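Local structure of hypothetical Membrane Spanning Protein (Bacillus cereus, 2FB5) at residues A[167-181]-A[184-198]. The protein probably catalyses the condensation of two ATP molecules into the second messenger cyclic di-AMP, as a diadenylate cyclase needed for efficient spore formation. Sequence-based numbering, arbitrary orientation.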
ATOM      1  N   ARG A 167     -14.813  10.797 -30.899  1.00 32.33           N
ATOM      2  CA  ARG A 167     -14.967  10.034 -29.659  1.00 30.77           C
ATOM      3  C   ARG A 167     -13.614   9.702 -29.048  1.00 29.77           C
ATOM      4  O   ARG A 167     -13.380   9.920 -27.857  1.00 29.44           O
ATOM      5  CB  ARG A 167     -15.705   8.715 -29.904  1.00 31.00           C
ATOM      6  CG  ARG A 167     -17.103   8.682 -29.397  1.00 30.97           C
ATOM      7  CD  ARG A 167     -17.734   7.322 -29.636  1.00 31.03           C
ATOM      8  NE  ARG A 167     -19.153   7.506 -29.910  1.00 32.28           N
ATOM      9  CZ  ARG A 167     -19.669   7.564 -31.131  1.00 32.80           C
ATOM     10  NH1 ARG A 167     -18.887   7.424 -32.192  1.00 34.06           N
ATOM     11  NH2 ARG A 167     -20.966   7.750 -31.291  1.00 33.73           N
ATOM     12  N   HIS A 168     -12.726   9.159 -29.874  1.00 28.50           N
ATOM     13  CA  HIS A 168     -11.410   8.755 -29.410  1.00 27.58           C
ATOM     14  C   HIS A 168     -10.570   9.967 -29.032  1.00 27.07           C
ATOM     15  O   HIS A 168      -9.859   9.945 -28.031  1.00 26.72           O
ATOM     16  CB  HIS A 168     -10.710   7.904 -30.467  1.00 27.85           C
ATOM     17  CG  HIS A 168     -11.403   6.606 -30.734  1.00 28.41           C
ATOM     18  ND1 HIS A 168     -11.049   5.430 -30.105  1.00 30.54           N
ATOM     19  CD2 HIS A 168     -12.447   6.302 -31.541  1.00 28.24           C
ATOM     20  CE1 HIS A 168     -11.835   4.455 -30.525  1.00 28.76           C
ATOM     21  NE2 HIS A 168     -12.695   4.958 -31.395  1.00 30.00           N
ATOM     22  N   ARG A 169     -10.658  11.026 -29.828  1.00 26.34           N
ATOM     23  CA  ARG A 169      -9.919  12.255 -29.523  1.00 26.37           C
ATOM     24  C   ARG A 169     -10.391  12.939 -28.239  1.00 25.58           C
ATOM     25  O   ARG A 169      -9.602  13.600 -27.572  1.00 25.60           O
ATOM     26  CB  ARG A 169     -10.006  13.238 -30.690  1.00 26.82           C
ATOM     27  CG  ARG A 169      -9.321  12.770 -31.963  1.00 29.37           C
ATOM     28  CD  ARG A 169      -9.541  13.805 -33.079  1.00 35.04           C
ATOM     29  NE  ARG A 169      -8.964  15.108 -32.714  1.00 40.60           N
ATOM     30  CZ  ARG A 169      -9.400  16.290 -33.158  1.00 42.97           C
ATOM     31  NH1 ARG A 169     -10.433  16.363 -33.997  1.00 44.39           N
ATOM     32  NH2 ARG A 169      -8.805  17.407 -32.753  1.00 43.63           N
ATOM     33  N   ALA A 170     -11.675  12.793 -27.907  1.00 25.04           N
ATOM     34  CA  ALA A 170     -12.235  13.375 -26.678  1.00 24.83           C
ATOM     35  C   ALA A 170     -11.756  12.604 -25.449  1.00 24.88           C
ATOM     36  O   ALA A 170     -11.465  13.194 -24.403  1.00 24.53           O
ATOM     37  CB  ALA A 170     -13.758  13.382 -26.737  1.00 24.52           C
ATOM     38  N   ALA A 171     -11.694  11.281 -25.586  1.00 24.33           N
ATOM     39  CA  ALA A 171     -11.174  10.417 -24.550  1.00 24.62           C
ATOM     40  C   ALA A 171      -9.716  10.758 -24.260  1.00 24.93           C
ATOM     41  O   ALA A 171      -9.334  10.977 -23.109  1.00 24.21           O
ATOM     42  CB  ALA A 171     -11.306   8.961 -24.966  1.00 24.83           C
ATOM     43  N   ILE A 172      -8.907  10.795 -25.316  1.00 24.98           N
ATOM     44  CA  ILE A 172      -7.499  11.128 -25.175  1.00 25.42           C
ATOM     45  C   ILE A 172      -7.387  12.516 -24.571  1.00 24.81           C
ATOM     46  O   ILE A 172      -6.616  12.722 -23.631  1.00 25.66           O
ATOM     47  CB  ILE A 172      -6.734  11.029 -26.524  1.00 25.03           C
ATOM     48  CG1 ILE A 172      -6.767   9.580 -27.029  1.00 25.37           C
ATOM     49  CG2 ILE A 172      -5.288  11.485 -26.363  1.00 25.28           C
ATOM     50  CD1 ILE A 172      -6.270   9.415 -28.465  1.00 26.24           C
ATOM     51  N   GLY A 173      -8.195  13.442 -25.079  1.00 24.57           N
ATOM     52  CA  GLY A 173      -8.146  14.850 -24.668  1.00 23.72           C
ATOM     53  C   GLY A 173      -8.425  15.050 -23.190  1.00 23.37           C
ATOM     54  O   GLY A 173      -7.722  15.800 -22.517  1.00 22.57           O
ATOM     55  N   LEU A 174      -9.450  14.367 -22.670  1.00 22.56           N
ATOM     56  CA  LEU A 174      -9.752  14.462 -21.248  1.00 21.92           C
ATOM     57  C   LEU A 174      -8.663  13.787 -20.406  1.00 22.27           C
ATOM     58  O   LEU A 174      -8.296  14.281 -19.325  1.00 22.04           O
ATOM     59  CB  LEU A 174     -11.142  13.864 -20.913  1.00 21.40           C
ATOM     60  CG  LEU A 174     -11.526  14.083 -19.443  1.00 20.99           C
ATOM     61  CD1 LEU A 174     -11.617  15.589 -19.085  1.00 21.32           C
ATOM     62  CD2 LEU A 174     -12.811  13.324 -19.039  1.00 21.29           C
ATOM     63  N   SER A 175      -8.135  12.672 -20.905  1.00 22.47           N
ATOM     64  CA  SER A 175      -7.112  11.928 -20.176  1.00 22.93           C
ATOM     65  C   SER A 175      -5.783  12.684 -20.034  1.00 23.25           C
ATOM     66  O   SER A 175      -4.967  12.333 -19.164  1.00 23.16           O
ATOM     67  CB  SER A 175      -6.880  10.552 -20.811  1.00 23.12           C
ATOM     68  OG  SER A 175      -6.066  10.647 -21.967  1.00 23.60           O
ATOM     69  N   GLU A 176      -5.576  13.693 -20.887  1.00 23.47           N
ATOM     70  CA  GLU A 176      -4.383  14.575 -20.840  1.00 24.56           C
ATOM     71  C   GLU A 176      -4.481  15.633 -19.741  1.00 24.51           C
ATOM     72  O   GLU A 176      -3.470  16.171 -19.299  1.00 25.03           O
ATOM     73  CB  GLU A 176      -4.167  15.294 -22.190  1.00 23.96           C
ATOM     74  CG  GLU A 176      -3.745  14.401 -23.371  1.00 25.43           C
ATOM     75  CD  GLU A 176      -3.852  15.085 -24.763  1.00 26.72           C
ATOM     76  OE1 GLU A 176      -4.400  16.201 -24.879  1.00 30.99           O
ATOM     77  OE2 GLU A 176      -3.392  14.488 -25.757  1.00 29.88           O
ATOM     78  N   LYS A 177      -5.699  15.952 -19.320  1.00 24.19           N
ATOM     79  CA  LYS A 177      -5.925  17.057 -18.387  1.00 24.37           C
ATOM     80  C   LYS A 177      -6.322  16.586 -16.996  1.00 24.42           C
ATOM     81  O   LYS A 177      -6.495  17.397 -16.088  1.00 24.62           O
ATOM     82  CB  LYS A 177      -7.018  17.971 -18.938  1.00 24.58           C
ATOM     83  CG  LYS A 177      -6.707  18.565 -20.297  1.00 25.76           C
ATOM     84  CD  LYS A 177      -5.530  19.522 -20.204  1.00 27.88           C
ATOM     85  CE  LYS A 177      -5.198  20.089 -21.571  1.00 31.01           C
ATOM     86  NZ  LYS A 177      -4.157  21.155 -21.472  1.00 31.79           N
ATOM     87  N   SER A 178      -6.483  15.275 -16.849  1.00 24.38           N
ATOM     88  CA  SER A 178      -6.933  14.669 -15.599  1.00 24.65           C
ATOM     89  C   SER A 178      -6.493  13.218 -15.502  1.00 24.40           C
ATOM     90  O   SER A 178      -5.997  12.638 -16.467  1.00 24.58           O
ATOM     91  CB  SER A 178      -8.457  14.727 -15.521  1.00 24.69           C
ATOM     92  OG  SER A 178      -9.022  13.790 -16.418  1.00 25.24           O
ATOM     93  N   ASP A 179      -6.689  12.628 -14.330  1.00 24.51           N
ATOM     94  CA  ASP A 179      -6.395  11.222 -14.126  1.00 24.69           C
ATOM     95  C   ASP A 179      -7.627  10.350 -14.420  1.00 24.23           C
ATOM     96  O   ASP A 179      -7.654   9.169 -14.084  1.00 23.80           O
ATOM     97  CB  ASP A 179      -5.870  10.982 -12.694  1.00 24.97           C
ATOM     98  CG  ASP A 179      -6.979  10.980 -11.651  1.00 26.92           C
ATOM     99  OD1 ASP A 179      -7.946  11.761 -11.797  1.00 30.23           O
ATOM    100  OD2 ASP A 179      -6.886  10.203 -10.671  1.00 29.36           O
ATOM    101  N   ALA A 180      -8.651  10.920 -15.054  1.00 23.90           N
ATOM    102  CA  ALA A 180      -9.831  10.107 -15.421  1.00 22.39           C
ATOM    103  C   ALA A 180      -9.464   8.976 -16.382  1.00 22.21           C
ATOM    104  O   ALA A 180      -8.545   9.111 -17.182  1.00 21.67           O
ATOM    105  CB  ALA A 180     -10.926  10.978 -16.034  1.00 22.35           C
ATOM    106  N   LEU A 181     -10.177   7.851 -16.289  1.00 21.37           N
ATOM    107  CA  LEU A 181     -10.034   6.800 -17.280  1.00 21.70           C
ATOM    108  C   LEU A 181     -11.251   6.884 -18.195  1.00 21.32           C
ATOM    109  O   LEU A 181     -12.374   6.932 -17.709  1.00 22.42           O
ATOM    110  CB  LEU A 181      -9.949   5.421 -16.600  1.00 21.55           C
ATOM    111  CG  LEU A 181      -9.694   4.240 -17.537  1.00 22.47           C
ATOM    112  CD1 LEU A 181      -8.850   3.205 -16.831  1.00 24.16           C
ATOM    113  CD2 LEU A 181     -11.017   3.608 -18.053  1.00 22.21           C
ATOM    114  N   VAL A 184     -13.938   3.854 -24.543  1.00 22.57           N
ATOM    115  CA  VAL A 184     -14.512   4.157 -25.855  1.00 23.17           C
ATOM    116  C   VAL A 184     -14.938   2.856 -26.538  1.00 23.54           C
ATOM    117  O   VAL A 184     -14.232   1.853 -26.444  1.00 23.87           O
ATOM    118  CB  VAL A 184     -13.496   4.893 -26.778  1.00 22.92           C
ATOM    119  CG1 VAL A 184     -14.156   5.339 -28.065  1.00 23.13           C
ATOM    120  CG2 VAL A 184     -12.902   6.106 -26.085  1.00 24.68           C
ATOM    121  N   VAL A 185     -16.106   2.876 -27.183  1.00 24.13           N
ATOM    122  CA  VAL A 185     -16.509   1.843 -28.148  1.00 24.50           C
ATOM    123  C   VAL A 185     -16.614   2.559 -29.488  1.00 25.80           C
ATOM    124  O   VAL A 185     -17.272   3.593 -29.603  1.00 25.50           O
ATOM    125  CB  VAL A 185     -17.868   1.155 -27.808  1.00 24.95           C
ATOM    126  CG1 VAL A 185     -18.189   0.033 -28.816  1.00 23.19           C
ATOM    127  CG2 VAL A 185     -17.864   0.592 -26.397  1.00 23.76           C
ATOM    128  N   SER A 186     -15.907   2.045 -30.487  1.00 27.53           N
ATOM    129  CA  SER A 186     -15.990   2.603 -31.837  1.00 29.10           C
ATOM    130  C   SER A 186     -17.300   2.202 -32.513  1.00 29.92           C
ATOM    131  O   SER A 186     -17.657   1.026 -32.536  1.00 30.26           O
ATOM    132  CB  SER A 186     -14.809   2.137 -32.689  1.00 29.08           C
ATOM    133  OG  SER A 186     -15.039   2.448 -34.055  1.00 30.07           O
ATOM    134  N   GLU A 187     -18.007   3.179 -33.063  1.00 31.85           N
ATOM    135  CA  GLU A 187     -19.213   2.911 -33.855  1.00 34.23           C
ATOM    136  C   GLU A 187     -18.899   2.262 -35.213  1.00 34.96           C
ATOM    137  O   GLU A 187     -19.761   1.623 -35.812  1.00 35.01           O
ATOM    138  CB  GLU A 187     -20.038   4.181 -34.050  1.00 33.59           C
ATOM    139  CG  GLU A 187     -19.330   5.303 -34.802  1.00 36.40           C
ATOM    140  CD  GLU A 187     -20.208   6.531 -34.996  1.00 36.97           C
ATOM    141  OE1 GLU A 187     -21.449   6.402 -34.929  1.00 42.30           O
ATOM    142  OE2 GLU A 187     -19.657   7.628 -35.220  1.00 41.59           O
ATOM    143  N   GLU A 188     -17.665   2.430 -35.688  1.00 35.97           N
ATOM    144  CA  GLU A 188     -17.234   1.845 -36.960  1.00 37.04           C
ATOM    145  C   GLU A 188     -16.936   0.351 -36.869  1.00 37.03           C
ATOM    146  O   GLU A 188     -17.385  -0.423 -37.713  1.00 38.01           O
ATOM    147  CB  GLU A 188     -16.000   2.570 -37.488  1.00 37.56           C
ATOM    148  CG  GLU A 188     -16.147   4.073 -37.576  1.00 40.53           C
ATOM    149  CD  GLU A 188     -14.972   4.728 -38.277  1.00 45.47           C
ATOM    150  OE1 GLU A 188     -15.044   5.948 -38.537  1.00 48.09           O
ATOM    151  OE2 GLU A 188     -13.978   4.024 -38.571  1.00 47.32           O
ATOM    152  N   THR A 189     -16.188  -0.053 -35.842  1.00 36.46           N
ATOM    153  CA  THR A 189     -15.662  -1.413 -35.754  1.00 35.28           C
ATOM    154  C   THR A 189     -16.092  -2.171 -34.503  1.00 34.99           C
ATOM    155  O   THR A 189     -15.924  -3.385 -34.431  1.00 35.13           O
ATOM    156  CB  THR A 189     -14.127  -1.399 -35.737  1.00 35.61           C
ATOM    157  OG1 THR A 189     -13.678  -0.773 -34.529  1.00 34.62           O
ATOM    158  CG2 THR A 189     -13.558  -0.650 -36.947  1.00 35.08           C
ATOM    159  N   GLY A 190     -16.606  -1.459 -33.503  1.00 34.22           N
ATOM    160  CA  GLY A 190     -16.886  -2.077 -32.199  1.00 33.50           C
ATOM    161  C   GLY A 190     -15.656  -2.281 -31.321  1.00 33.13           C
ATOM    162  O   GLY A 190     -15.765  -2.794 -30.203  1.00 33.17           O
ATOM    163  N   ARG A 191     -14.484  -1.882 -31.812  1.00 32.60           N
ATOM    164  CA  ARG A 191     -13.265  -1.949 -31.006  1.00 32.69           C
ATOM    165  C   ARG A 191     -13.444  -1.136 -29.725  1.00 31.17           C
ATOM    166  O   ARG A 191     -13.928  -0.004 -29.762  1.00 30.85           O
ATOM    167  CB  ARG A 191     -12.052  -1.417 -31.776  1.00 32.18           C
ATOM    168  CG  ARG A 191     -10.821  -1.176 -30.890  1.00 34.04           C
ATOM    169  CD  ARG A 191      -9.595  -0.780 -31.699  1.00 35.36           C
ATOM    170  NE  ARG A 191      -9.026  -1.945 -32.375  1.00 42.29           N
ATOM    171  CZ  ARG A 191      -8.015  -1.910 -33.242  1.00 45.18           C
ATOM    172  NH1 ARG A 191      -7.439  -0.757 -33.578  1.00 46.23           N
ATOM    173  NH2 ARG A 191      -7.584  -3.042 -33.786  1.00 46.69           N
ATOM    174  N   THR A 192     -13.029  -1.717 -28.607  1.00 29.92           N
ATOM    175  CA  THR A 192     -13.111  -1.039 -27.323  1.00 28.96           C
ATOM    176  C   THR A 192     -11.721  -0.657 -26.840  1.00 28.56           C
ATOM    177  O   THR A 192     -10.787  -1.459 -26.933  1.00 28.69           O
ATOM    178  CB  THR A 192     -13.812  -1.911 -26.284  1.00 29.16           C
ATOM    179  OG1 THR A 192     -13.050  -3.103 -26.088  1.00 30.03           O
ATOM    180  CG2 THR A 192     -15.175  -2.285 -26.776  1.00 27.84           C
ATOM    181  N   SER A 193     -11.607   0.581 -26.354  1.00 27.43           N
ATOM    182  CA  SER A 193     -10.366   1.179 -25.868  1.00 26.63           C
ATOM    183  C   SER A 193     -10.601   1.879 -24.526  1.00 25.71           C
ATOM    184  O   SER A 193     -11.749   2.130 -24.147  1.00 25.29           O
ATOM    185  CB  SER A 193      -9.901   2.253 -26.856  1.00 26.53           C
ATOM    186  OG  SER A 193      -9.674   1.719 -28.141  1.00 28.66           O
ATOM    187  N   PHE A 194      -9.526   2.197 -23.811  1.00 24.61           N
ATOM    188  CA  PHE A 194      -9.603   3.278 -22.822  1.00 24.33           C
ATOM    189  C   PHE A 194      -8.434   4.223 -22.968  1.00 23.95           C
ATOM    190  O   PHE A 194      -7.350   3.806 -23.391  1.00 24.32           O
ATOM    191  CB  PHE A 194      -9.744   2.786 -21.374  1.00 24.06           C
ATOM    192  CG  PHE A 194      -8.528   2.074 -20.832  1.00 24.62           C
ATOM    193  CD1 PHE A 194      -7.446   2.787 -20.339  1.00 24.92           C
ATOM    194  CD2 PHE A 194      -8.496   0.685 -20.771  1.00 24.78           C
ATOM    195  CE1 PHE A 194      -6.330   2.138 -19.822  1.00 25.54           C
ATOM    196  CE2 PHE A 194      -7.383   0.024 -20.244  1.00 26.65           C
ATOM    197  CZ  PHE A 194      -6.298   0.757 -19.777  1.00 25.53           C
ATOM    198  N   ALA A 195      -8.664   5.488 -22.640  1.00 23.24           N
ATOM    199  CA  ALA A 195      -7.596   6.469 -22.566  1.00 23.18           C
ATOM    200  C   ALA A 195      -7.234   6.724 -21.114  1.00 23.29           C
ATOM    201  O   ALA A 195      -8.112   6.851 -20.246  1.00 22.84           O
ATOM    202  CB  ALA A 195      -8.006   7.780 -23.233  1.00 22.90           C
ATOM    203  N   LEU A 196      -5.934   6.812 -20.867  1.00 23.39           N
ATOM    204  CA  LEU A 196      -5.407   7.119 -19.549  1.00 23.95           C
ATOM    205  C   LEU A 196      -4.108   7.897 -19.725  1.00 24.62           C
ATOM    206  O   LEU A 196      -3.190   7.451 -20.417  1.00 24.74           O
ATOM    207  CB  LEU A 196      -5.164   5.847 -18.739  1.00 24.00           C
ATOM    208  CG  LEU A 196      -4.700   6.060 -17.289  1.00 24.83           C
ATOM    209  CD1 LEU A 196      -5.849   6.558 -16.414  1.00 23.42           C
ATOM    210  CD2 LEU A 196      -4.116   4.763 -16.736  1.00 26.14           C
ATOM    211  N   ASN A 197      -4.046   9.069 -19.114  1.00 25.13           N
ATOM    212  CA  ASN A 197      -2.846   9.913 -19.175  1.00 26.77           C
ATOM    213  C   ASN A 197      -2.323  10.156 -20.601  1.00 26.80           C
ATOM    214  O   ASN A 197      -1.118  10.065 -20.870  1.00 27.54           O
ATOM    215  CB  ASN A 197      -1.736   9.363 -18.245  1.00 27.17           C
ATOM    216  CG  ASN A 197      -0.541  10.320 -18.117  1.00 30.48           C
ATOM    217  OD1 ASN A 197      -0.710  11.543 -18.067  1.00 32.85           O
ATOM    218  ND2 ASN A 197       0.673   9.758 -18.067  1.00 33.43           N
ATOM    219  N   GLY A 198      -3.233  10.452 -21.523  1.00 26.82           N
ATOM    220  CA  GLY A 198      -2.837  10.845 -22.875  1.00 26.77           C
ATOM    221  C   GLY A 198      -2.575   9.687 -23.821  1.00 27.10           C
ATOM    222  O   GLY A 198      -2.234   9.907 -24.974  1.00 26.50           O
TER
HETATM  223  O   HOH W   1     -16.202   5.946 -33.166  1.00 34.92           O
HETATM  224  O   HOH W   2      -3.092  13.229 -17.373  1.00 27.88           O
HETATM  225  O   HOH W   3      -1.771  12.352 -25.830  1.00 36.85           O
HETATM  226  O   HOH W   4      -5.991   9.985 -17.294  1.00 24.35           O
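S175 OG is gripped by two bonds: it accepts a hydrogen bond from the backbone N of G198 at 2.9 Å and gives its own proton to the carbonyl O of I172, one turn back in the helix. The hydroxyl reaches both because chi1, 79°, sets OG between the backbone N and the carbonyl carbon. One small side chain thus ties the C-terminal part of the helix to the bend after strand 192-196, where CG of E176 also lies 3.7 Å from CA of G198. A water spans this end, donating to E176 OE2 and G198 O; the same carboxylate oxygen is also hydrogen-bonded to T155 OG1. Farther back along the helix the contact turns apolar, with A171 CB wedged against V184 CG2 (3.5 Å, tight for two carbons) and close to A195 CB. V184 CG1, anti to the backbone N, lies over one face of the H168 ring in a CH-pi contact, 3.6 Å from the ring centroid. This is alpha-on-beta packing within the DisA-type nucleotide-binding domain: helix 166-175 lies on the antiparallel pair 181-185 and 192-196, and the axis of helix segment 167-175 runs 28° from that of strand 192-196. At the hairpin turn R167 NH1 forms a salt bridge with E187 OE2 at 3.1 Å. The bond is nearly straight and in the guanidinium plane, yet it meets the carboxylate from above, the two planes standing 80° apart. In strand 181-185, L181 reaches across to F194 of strand 192-196, its CD1 over one face of the ring, toward the rim, and its CD2 3.7 Å from F194 CB, while Y201 also meets that ring.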